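Local coordinates for protein malyl-CoA lyase/beta-methylmalyl-CoA lyase (Methylobacterium extorquens, PDB 5UGR) that is a magnesium-binding lyase of the HpcH/HpaI aldolase/citrate lyase family, each chain folded as a TIM barrel within an assembly of six copies, at residues A[104-109]-A[138-143]; A[146-151]-A[210-215]. All blocks are in the same frame, centred on the assembly; numbering follows the deposited sequence.

Contact 1: residues A[104-109]-A[138-143]; sequences IPKVGV and LIETAL. With MG (magnesium ion), chain B.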
loop_
_atom_site.group_PDB
_atom_site.type_symbol
_atom_site.label_atom_id
_atom_site.label_comp_id
_atom_site.label_asym_id
_atom_site.label_seq_id
_atom_site.Cartn_x
_atom_site.Cartn_y
_atom_site.Cartn_z
ATOM N N ILE A 104 17.029 17.276 -9.488
ATOM C CA ILE A 104 15.608 17.549 -9.565
ATOM C C ILE A 104 15.238 18.231 -8.224
ATOM O O ILE A 104 15.424 17.638 -7.154
ATOM C CB ILE A 104 14.752 16.292 -9.718
ATOM C CG1 ILE A 104 15.225 15.428 -10.886
ATOM C CG2 ILE A 104 13.285 16.661 -9.892
ATOM C CD1 ILE A 104 14.602 14.037 -10.926
ATOM N N PRO A 105 14.713 19.458 -8.256
ATOM C CA PRO A 105 14.394 20.202 -7.042
ATOM C C PRO A 105 13.015 19.862 -6.461
ATOM O O PRO A 105 12.114 19.386 -7.190
ATOM C CB PRO A 105 14.444 21.670 -7.521
ATOM C CG PRO A 105 13.866 21.557 -8.913
ATOM C CD PRO A 105 14.454 20.286 -9.466
ATOM N N LYS A 106 12.909 20.086 -5.140
ATOM C CA LYS A 106 11.597 20.110 -4.499
ATOM C C LYS A 106 10.834 18.814 -4.641
ATOM O O LYS A 106 9.619 18.778 -4.727
ATOM C CB LYS A 106 10.741 21.294 -4.940
ATOM C CG LYS A 106 11.441 22.621 -4.864
ATOM C CD LYS A 106 10.601 23.779 -5.317
ATOM C CE LYS A 106 9.823 23.572 -6.619
ATOM N NZ LYS A 106 9.187 24.868 -7.084
ATOM N N VAL A 107 11.551 17.692 -4.688
ATOM C CA VAL A 107 10.848 16.425 -4.998
ATOM C C VAL A 107 9.904 16.061 -3.834
ATOM O O VAL A 107 10.278 16.135 -2.659
ATOM C CB VAL A 107 11.846 15.267 -5.267
ATOM C CG1 VAL A 107 11.144 13.921 -5.463
ATOM C CG2 VAL A 107 12.677 15.609 -6.498
ATOM N N GLY A 108 8.673 15.713 -4.189
ATOM C CA GLY A 108 7.634 15.447 -3.190
ATOM C C GLY A 108 7.200 14.010 -3.121
ATOM O O GLY A 108 6.907 13.517 -2.049
ATOM N N VAL A 109 7.121 13.345 -4.262
ATOM C CA VAL A 109 6.622 11.976 -4.371
ATOM C C VAL A 109 7.433 11.217 -5.436
ATOM O O VAL A 109 8.045 11.826 -6.327
ATOM C CB VAL A 109 5.119 11.912 -4.721
ATOM C CG1 VAL A 109 4.280 12.571 -3.657
ATOM C CG2 VAL A 109 4.811 12.551 -6.073
ATOM N N LEU A 138 16.665 16.676 -4.615
ATOM C CA LEU A 138 16.647 17.568 -3.464
ATOM C C LEU A 138 15.442 17.272 -2.588
ATOM O O LEU A 138 14.277 17.300 -3.079
ATOM C CB LEU A 138 16.606 19.022 -3.931
ATOM C CG LEU A 138 17.907 19.779 -3.808
ATOM C CD1 LEU A 138 17.998 20.911 -4.805
ATOM C CD2 LEU A 138 18.126 20.255 -2.399
ATOM N N ILE A 139 15.722 16.952 -1.321
ATOM C CA ILE A 139 14.696 16.826 -0.275
ATOM C C ILE A 139 14.780 18.151 0.473
ATOM O O ILE A 139 15.716 18.397 1.278
ATOM C CB ILE A 139 14.957 15.596 0.598
ATOM C CG1 ILE A 139 15.034 14.319 -0.231
ATOM C CG2 ILE A 139 13.881 15.507 1.687
ATOM C CD1 ILE A 139 13.801 13.943 -0.954
ATOM N N GLU A 140 13.842 19.041 0.142
ATOM C CA GLU A 140 13.920 20.452 0.565
ATOM C C GLU A 140 12.535 20.983 0.917
ATOM O O GLU A 140 12.343 22.189 0.969
ATOM C CB GLU A 140 14.588 21.316 -0.497
ATOM C CG GLU A 140 13.850 21.383 -1.833
ATOM C CD GLU A 140 14.488 22.320 -2.850
ATOM O OE1 GLU A 140 14.733 23.474 -2.437
ATOM O OE2 GLU A 140 14.691 21.894 -3.998
ATOM N N THR A 141 11.595 20.053 1.157
ATOM C CA THR A 141 10.255 20.428 1.553
ATOM C C THR A 141 9.780 19.390 2.565
ATOM O O THR A 141 10.306 18.242 2.613
ATOM C CB THR A 141 9.256 20.414 0.366
ATOM O OG1 THR A 141 9.152 19.081 -0.162
ATOM C CG2 THR A 141 9.643 21.386 -0.725
ATOM N N ALA A 142 8.795 19.763 3.380
ATOM C CA ALA A 142 8.171 18.779 4.277
ATOM C C ALA A 142 7.510 17.653 3.541
ATOM O O ALA A 142 7.573 16.505 3.975
ATOM C CB ALA A 142 7.179 19.489 5.169
ATOM N N LEU A 143 6.932 17.921 2.395
ATOM C CA LEU A 143 6.337 16.858 1.563
ATOM C C LEU A 143 7.347 15.832 1.150
ATOM O O LEU A 143 7.094 14.606 1.274
ATOM C CB LEU A 143 5.617 17.424 0.319
ATOM C CG LEU A 143 4.817 16.445 -0.583
ATOM C CD1 LEU A 143 3.685 15.757 0.157
ATOM C CD2 LEU A 143 4.340 17.164 -1.831
HETATM MG MG MG B . 15.455 25.142 -3.302
HETATM O O HOH W 1 7.889 18.877 -2.405
HETATM O O HOH W 2 11.607 18.299 -1.441
HETATM O O HOH W 3 16.107 24.036 -4.909
HETATM O O HOH W 4 17.285 24.853 -2.373
HETATM O O HOH W 5 13.675 25.556 -4.383
#
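E140 meets P105 and K106 where two neighbouring parallel strands of the barrel, 101-104 and 134-139, run out into their loops. Two backbone bonds join the strand ends and carry the pairing into the loop: L138 N to I104 O (3.0 Å) and V107 N to L138 O (3.2 Å). The side chain of E140 adds the link to the metal. From CB, a first torsion of 62° sets CG between the backbone N and the carbonyl carbon, and the extended chain beyond it reaches across the K106 side chain at a slant, E140 CG packing 3.7 Å from K106 N. At CD the two oxygens part company. OE1 binds the magnesium ion at 2.0 Å; D45 and D167 of the same chain and three waters complete the coordination. OE2 instead takes a bond from K106 N (2.8 Å). This bond is bent, with an N-H...O angle of 133°, and arrives on the anti side, 31° out of the carboxylate plane. P105 CB and K106 CG also lie against OE2, and a metal-bound water donates to it.

One water ties the two segments together through four bonds: it donates to V107 O and L138 O and accepts from E140 N and T141 OG1. A second water donates to both K106 O and T141 OG1, whose hydroxyl also caps G144 N at the start of helix 142-146. Farther along, L143 CG rests 3.9 Å from G108 O. The amine of K106 turns elsewhere, pairing with D81 and with D304 of a second subunit.

Chemically, one oxygen is committed to the metal and the other to a backbone N-H and a metal-bound water, which together should fix the rotation of the carboxylate; the 104-109 loop thus acts as second shell to the magnesium site.

Contact 2: residues A[146-151]-A[210-215]; sequences ANVEAI and QNRMLV
V148 and M213 mark the nearest backbone approach, 6.5 Å between their CA atoms, where the short helix 148-151 faces part of the much longer helix 207-220. The apolar touch is light: V148 CG2 meets M213 CG at 4.1 Å, the two side chains crossing at about a right angle. V148 CG1 packs against R212, 3.7 Å from NE, approaching the guanidinium obliquely, with the two side chains running antiparallel.

R212 and E149 supply the polar grip. The arginine chain is extended from CG to NE, with CG anti to the backbone N (chi1 -169°), which carries the guanidinium across from its own helix to the glutamate. The glutamate chain, bent at its second torsion, brings its carboxylate to meet NE and NH2 side-on. NH2 donates to the syn lone pair of E149 OE1 (2.8 Å), almost straight at 173°; NE donates to E149 OE2 (2.9 Å), again from the syn side. The two flat groups are 27° apart, close to coplanar. This bidentate salt bridge belongs to the conformer described, since both residues were modelled in two. NH2 adds a weak bond to A146 O (3.2 Å), while a water donates to E149 OE2 and R212 O, tying the carboxylate back to the long helix. E149 also forms a long, weak ion pair with R212 of a fourth subunit, and R212 one with E149 of the second.

On the inner side, V148 and M213 both lie on I139 of strand 134-139 and M161 of strand 158-163, so the two helices share a cover over adjacent barrel strands; at the subunit interfaces, F208 of the fourth subunit packs on R212 and A219 of the second on A146.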
loop_
_atom_site.group_PDB
_atom_site.type_symbol
_atom_site.label_atom_id
_atom_site.label_comp_id
_atom_site.label_asym_id
_atom_site.label_seq_id
_atom_site.Cartn_x
_atom_site.Cartn_y
_atom_site.Cartn_z
ATOM N N ALA A 146 8.406 13.753 4.115
ATOM C CA ALA A 146 7.356 12.783 4.480
ATOM C C ALA A 146 7.270 11.547 3.571
ATOM O O ALA A 146 6.708 10.516 3.958
ATOM C CB ALA A 146 6.025 13.494 4.493
ATOM N N ASN A 147 7.879 11.635 2.361
ATOM C CA ASN A 147 7.866 10.599 1.372
ATOM C C ASN A 147 9.276 10.125 1.004
ATOM O O ASN A 147 9.454 9.449 -0.014
ATOM C CB ASN A 147 7.095 11.062 0.129
ATOM C CG ASN A 147 5.634 11.247 0.436
ATOM O OD1 ASN A 147 4.924 10.263 0.627
ATOM N ND2 ASN A 147 5.194 12.446 0.498
ATOM N N VAL A 148 10.271 10.419 1.858
ATOM C CA VAL A 148 11.654 10.239 1.419
ATOM C C VAL A 148 12.027 8.793 1.152
ATOM O O VAL A 148 12.797 8.506 0.223
ATOM C CB VAL A 148 12.628 10.922 2.405
ATOM C CG1 VAL A 148 12.636 10.312 3.790
ATOM C CG2 VAL A 148 14.023 11.065 1.811
ATOM N N GLU A 149 11.473 7.859 1.930
ATOM C CA GLU A 149 11.799 6.466 1.748
ATOM C C GLU A 149 11.282 5.948 0.413
ATOM O O GLU A 149 11.967 5.200 -0.289
ATOM C CB GLU A 149 11.235 5.624 2.896
ATOM C CG GLU A 149 11.762 6.009 4.265
ATOM C CD GLU A 149 11.024 7.149 4.967
ATOM O OE1 GLU A 149 9.945 7.762 4.463
ATOM O OE2 GLU A 149 11.583 7.432 6.082
ATOM N N ALA A 150 10.058 6.343 0.053
ATOM C CA ALA A 150 9.506 6.019 -1.247
ATOM C C ALA A 150 10.234 6.677 -2.403
ATOM O O ALA A 150 10.458 6.043 -3.467
ATOM C CB ALA A 150 7.990 6.360 -1.294
ATOM N N ILE A 151 10.644 7.908 -2.202
ATOM C CA ILE A 151 11.420 8.584 -3.269
ATOM C C ILE A 151 12.720 7.844 -3.530
ATOM O O ILE A 151 13.200 7.777 -4.658
ATOM C CB ILE A 151 11.651 10.077 -2.887
ATOM C CG1 ILE A 151 10.313 10.852 -2.912
ATOM C CG2 ILE A 151 12.677 10.734 -3.796
ATOM C CD1 ILE A 151 10.345 12.171 -2.161
ATOM N N GLN A 210 18.089 15.205 8.765
ATOM C CA GLN A 210 19.323 14.568 8.263
ATOM C C GLN A 210 19.345 13.058 8.463
ATOM O O GLN A 210 19.703 12.315 7.576
ATOM C CB GLN A 210 20.550 15.209 8.925
ATOM C CG GLN A 210 20.829 16.620 8.361
ATOM C CD GLN A 210 22.046 17.249 9.000
ATOM O OE1 GLN A 210 22.326 17.044 10.168
ATOM N NE2 GLN A 210 22.777 18.026 8.236
ATOM N N ASN A 211 18.913 12.612 9.647
ATOM C CA ASN A 211 18.916 11.197 9.929
ATOM C C ASN A 211 17.880 10.485 9.070
ATOM O O ASN A 211 18.122 9.386 8.581
ATOM C CB ASN A 211 18.673 10.889 11.395
ATOM C CG ASN A 211 19.950 11.001 12.272
ATOM O OD1 ASN A 211 20.663 10.011 12.499
ATOM N ND2 ASN A 211 20.240 12.201 12.742
ATOM N N ARG A 212 16.688 11.050 8.921
ATOM C CA ARG A 212 15.683 10.352 8.099
ATOM C C ARG A 212 16.126 10.235 6.672
ATOM O O ARG A 212 15.966 9.160 6.066
ATOM C CB ARG A 212 14.318 11.011 8.202
ATOM C CG ARG A 212 13.222 10.140 7.572
ATOM C CD ARG A 212 11.846 10.740 7.838
ATOM N NE ARG A 212 10.861 10.021 7.057
ATOM C CZ ARG A 212 9.594 10.341 6.983
ATOM N NH1 ARG A 212 9.117 11.412 7.647
ATOM N NH2 ARG A 212 8.833 9.655 6.141
ATOM N N MET A 213 16.675 11.316 6.128
ATOM C CA MET A 213 17.185 11.217 4.755
ATOM C C MET A 213 18.356 10.265 4.616
ATOM O O MET A 213 18.397 9.482 3.650
ATOM C CB MET A 213 17.566 12.608 4.219
ATOM C CG MET A 213 17.747 12.657 2.709
ATOM S SD MET A 213 18.539 14.134 2.080
ATOM C CE MET A 213 20.238 13.684 2.405
ATOM N N LEU A 214 19.252 10.293 5.596
ATOM C CA LEU A 214 20.374 9.350 5.635
ATOM C C LEU A 214 19.904 7.898 5.581
ATOM O O LEU A 214 20.430 7.081 4.812
ATOM C CB LEU A 214 21.198 9.585 6.882
ATOM C CG LEU A 214 22.310 8.551 7.189
ATOM C CD1 LEU A 214 23.538 8.880 6.428
ATOM C CD2 LEU A 214 22.529 8.415 8.647
ATOM N N VAL A 215 18.938 7.553 6.429
ATOM C CA VAL A 215 18.438 6.179 6.487
ATOM C C VAL A 215 17.840 5.785 5.126
ATOM O O VAL A 215 18.117 4.666 4.616
ATOM C CB VAL A 215 17.471 5.973 7.670
ATOM C CG1 VAL A 215 16.661 4.655 7.505
ATOM C CG2 VAL A 215 18.246 6.024 8.966
HETATM O O HOH W 6 14.185 6.993 6.817
#

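How the contacts relate
Contact 2 follows contact 1 along the chain, by way of helix 142-146, and their centres are 11 Å apart. They meet directly: V107 CG1 packs on I151 CD1 at 3.8 Å, and G108 O lies 3.3 Å from N147 ND2, which is hydrogen-bonded to L143 O. I139 provides a further bridge, for V148, I151 and M213 all rest on it. Their roles differ. Contact 1 contributes E140 to the magnesium site, whereas in contact 2 the M213 side chain lies about 13 Å from a bound magnesium ion, so 146-151 with 210-215 forms an outer layer of barrel packing. Both contacts also touch the second subunit, contact 1 through residues that include K106 and L143, contact 2 through A146, N147 and R212.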